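Local coordinates for tRNA-splicing endonuclease (Sulfolobus tokodaii, PDB 2CV8), which probably cuts precursor tRNA at both splice sites to release the intron, leaving 2',3'-cyclic phosphate and 5'-hydroxyl ends, at residues S49-V54 against I89-Y94. Numbering follows the deposited sequence.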
# COMPACT_ATOMS: atom_id res chain seq x y z
N SER B 49 -6.37 4.45 -26.11
CA SER B 49 -5.44 5.31 -25.41
C SER B 49 -4.05 4.95 -25.91
O SER B 49 -3.85 3.86 -26.46
CB SER B 49 -5.52 5.07 -23.91
OG SER B 49 -5.16 3.74 -23.57
N LEU B 50 -3.08 5.85 -25.73
CA LEU B 50 -1.72 5.55 -26.17
C LEU B 50 -1.21 4.25 -25.57
O LEU B 50 -0.56 3.46 -26.26
CB LEU B 50 -0.78 6.70 -25.82
CG LEU B 50 -0.78 7.81 -26.88
CD1 LEU B 50 -0.02 9.03 -26.37
CD2 LEU B 50 -0.16 7.26 -28.16
N ILE B 51 -1.53 4.01 -24.30
CA ILE B 51 -1.09 2.78 -23.64
C ILE B 51 -1.61 1.55 -24.41
O ILE B 51 -0.86 0.61 -24.65
CB ILE B 51 -1.56 2.74 -22.18
CG1 ILE B 51 -0.76 3.75 -21.37
CG2 ILE B 51 -1.36 1.37 -21.58
CD1 ILE B 51 -1.15 3.81 -19.91
N GLU B 52 -2.89 1.57 -24.78
CA GLU B 52 -3.47 0.47 -25.53
C GLU B 52 -2.88 0.39 -26.95
O GLU B 52 -2.50 -0.68 -27.43
CB GLU B 52 -4.98 0.65 -25.64
CG GLU B 52 -5.71 0.55 -24.34
CD GLU B 52 -7.21 0.57 -24.52
OE1 GLU B 52 -7.73 1.59 -25.01
OE2 GLU B 52 -7.86 -0.44 -24.18
N GLY B 53 -2.82 1.54 -27.62
CA GLY B 53 -2.29 1.57 -28.97
C GLY B 53 -0.85 1.08 -29.07
O GLY B 53 -0.51 0.31 -29.97
N VAL B 54 -0.01 1.54 -28.15
CA VAL B 54 1.39 1.14 -28.14
C VAL B 54 1.47 -0.38 -27.93
O VAL B 54 2.29 -1.05 -28.55
CB VAL B 54 2.19 1.90 -27.03
CG1 VAL B 54 3.61 1.36 -26.93
CG2 VAL B 54 2.23 3.39 -27.37
N ILE B 89 5.65 3.75 -16.17
CA ILE B 89 5.19 2.78 -15.20
C ILE B 89 3.82 2.25 -15.55
O ILE B 89 3.53 1.08 -15.27
CB ILE B 89 5.17 3.36 -13.77
CG1 ILE B 89 4.20 4.52 -13.66
CG2 ILE B 89 6.55 3.82 -13.39
CD1 ILE B 89 4.00 4.99 -12.24
N LEU B 90 2.99 3.09 -16.18
CA LEU B 90 1.64 2.68 -16.57
C LEU B 90 1.66 1.65 -17.70
O LEU B 90 0.89 0.69 -17.68
CB LEU B 90 0.81 3.88 -17.00
CG LEU B 90 0.33 4.81 -15.88
CD1 LEU B 90 -0.36 6.00 -16.49
CD2 LEU B 90 -0.59 4.08 -14.93
N TYR B 91 2.53 1.84 -18.68
CA TYR B 91 2.62 0.90 -19.78
C TYR B 91 3.24 -0.41 -19.29
O TYR B 91 2.88 -1.50 -19.74
CB TYR B 91 3.45 1.45 -20.94
CG TYR B 91 3.59 0.45 -22.07
CD1 TYR B 91 2.52 0.19 -22.94
CD2 TYR B 91 4.75 -0.31 -22.21
CE1 TYR B 91 2.61 -0.80 -23.92
CE2 TYR B 91 4.84 -1.31 -23.17
CZ TYR B 91 3.77 -1.55 -24.03
OH TYR B 91 3.87 -2.54 -24.98
N SER B 92 4.18 -0.30 -18.36
CA SER B 92 4.83 -1.49 -17.82
C SER B 92 3.83 -2.42 -17.16
O SER B 92 3.87 -3.63 -17.38
CB SER B 92 5.93 -1.10 -16.82
OG SER B 92 7.01 -0.47 -17.49
N VAL B 93 2.92 -1.86 -16.35
CA VAL B 93 1.92 -2.70 -15.70
C VAL B 93 0.86 -3.13 -16.72
O VAL B 93 0.43 -4.28 -16.73
CB VAL B 93 1.20 -1.97 -14.52
CG1 VAL B 93 0.23 -2.94 -13.83
CG2 VAL B 93 2.20 -1.46 -13.51
N TYR B 94 0.45 -2.21 -17.59
CA TYR B 94 -0.56 -2.56 -18.59
C TYR B 94 -0.10 -3.78 -19.36
O TYR B 94 -0.80 -4.80 -19.42
CB TYR B 94 -0.78 -1.44 -19.60
CG TYR B 94 -1.87 -1.79 -20.59
CD1 TYR B 94 -3.20 -1.57 -20.30
CD2 TYR B 94 -1.56 -2.40 -21.79
CE1 TYR B 94 -4.21 -1.95 -21.18
CE2 TYR B 94 -2.55 -2.80 -22.68
CZ TYR B 94 -3.87 -2.57 -22.37
OH TYR B 94 -4.85 -3.01 -23.22
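Ile-51, Val-54, Tyr-91 and Tyr-94 make a buried helix-helix contact that joins the N-terminal domain of this tRNA-intron endonuclease, through helix 50-58, to its catalytic C-terminal domain, through helix 87-99. The axes of the two segments cross at -53° and come no closer than 10.0 Å, so side chains fill the gap. Ile-51 buries more surface than any other residue here, its two branches splitting between neighbouring turns of the other helix. CG2 stands anti to the backbone N and reaches Tyr-94, 3.4 Å from Tyr-94 CG, meeting the ring obliquely where it joins its CB. The CG1 branch carries CD1 to 3.5 Å from Leu-90 CB, where the two side chains meet at about a right angle.

Tyr-91 and Tyr-94 both swing CG anti to the backbone N, and their rings reach across to helix 50-58 around Ile-51. The Tyr-91 ring turns its edge to a backbone carbonyl: Ile-51 O lies near the ring plane, 3.8 Å from Tyr-91 CD1. Val-54 CG1 meets the same ring obliquely, 3.8 Å from Tyr-91 CE1. Phe-73 of helix 73-83 touches both Val-54 and Tyr-91 and extends the apolar cluster. Leu-90 and Tyr-94 also touch Phe-114 of strand 114-117, where helix 87-99 packs on the five-stranded sheet of the C-terminal domain; the Tyr-94 side chain lies about 10 Å from that of Tyr-117, a predicted active-site residue.

At the start of helix 50-58, Ser-49 and Glu-52 form a capping box, though both of its bonds are weak. Glu-52 OE2 accepts a hydrogen bond from Gly-28 N, which helps hold the carboxylate in place. The carboxylate plane stands 86° from that of the Tyr-94 ring, and the methylene Glu-52 CG sits 3.8 Å from Tyr-94 OH.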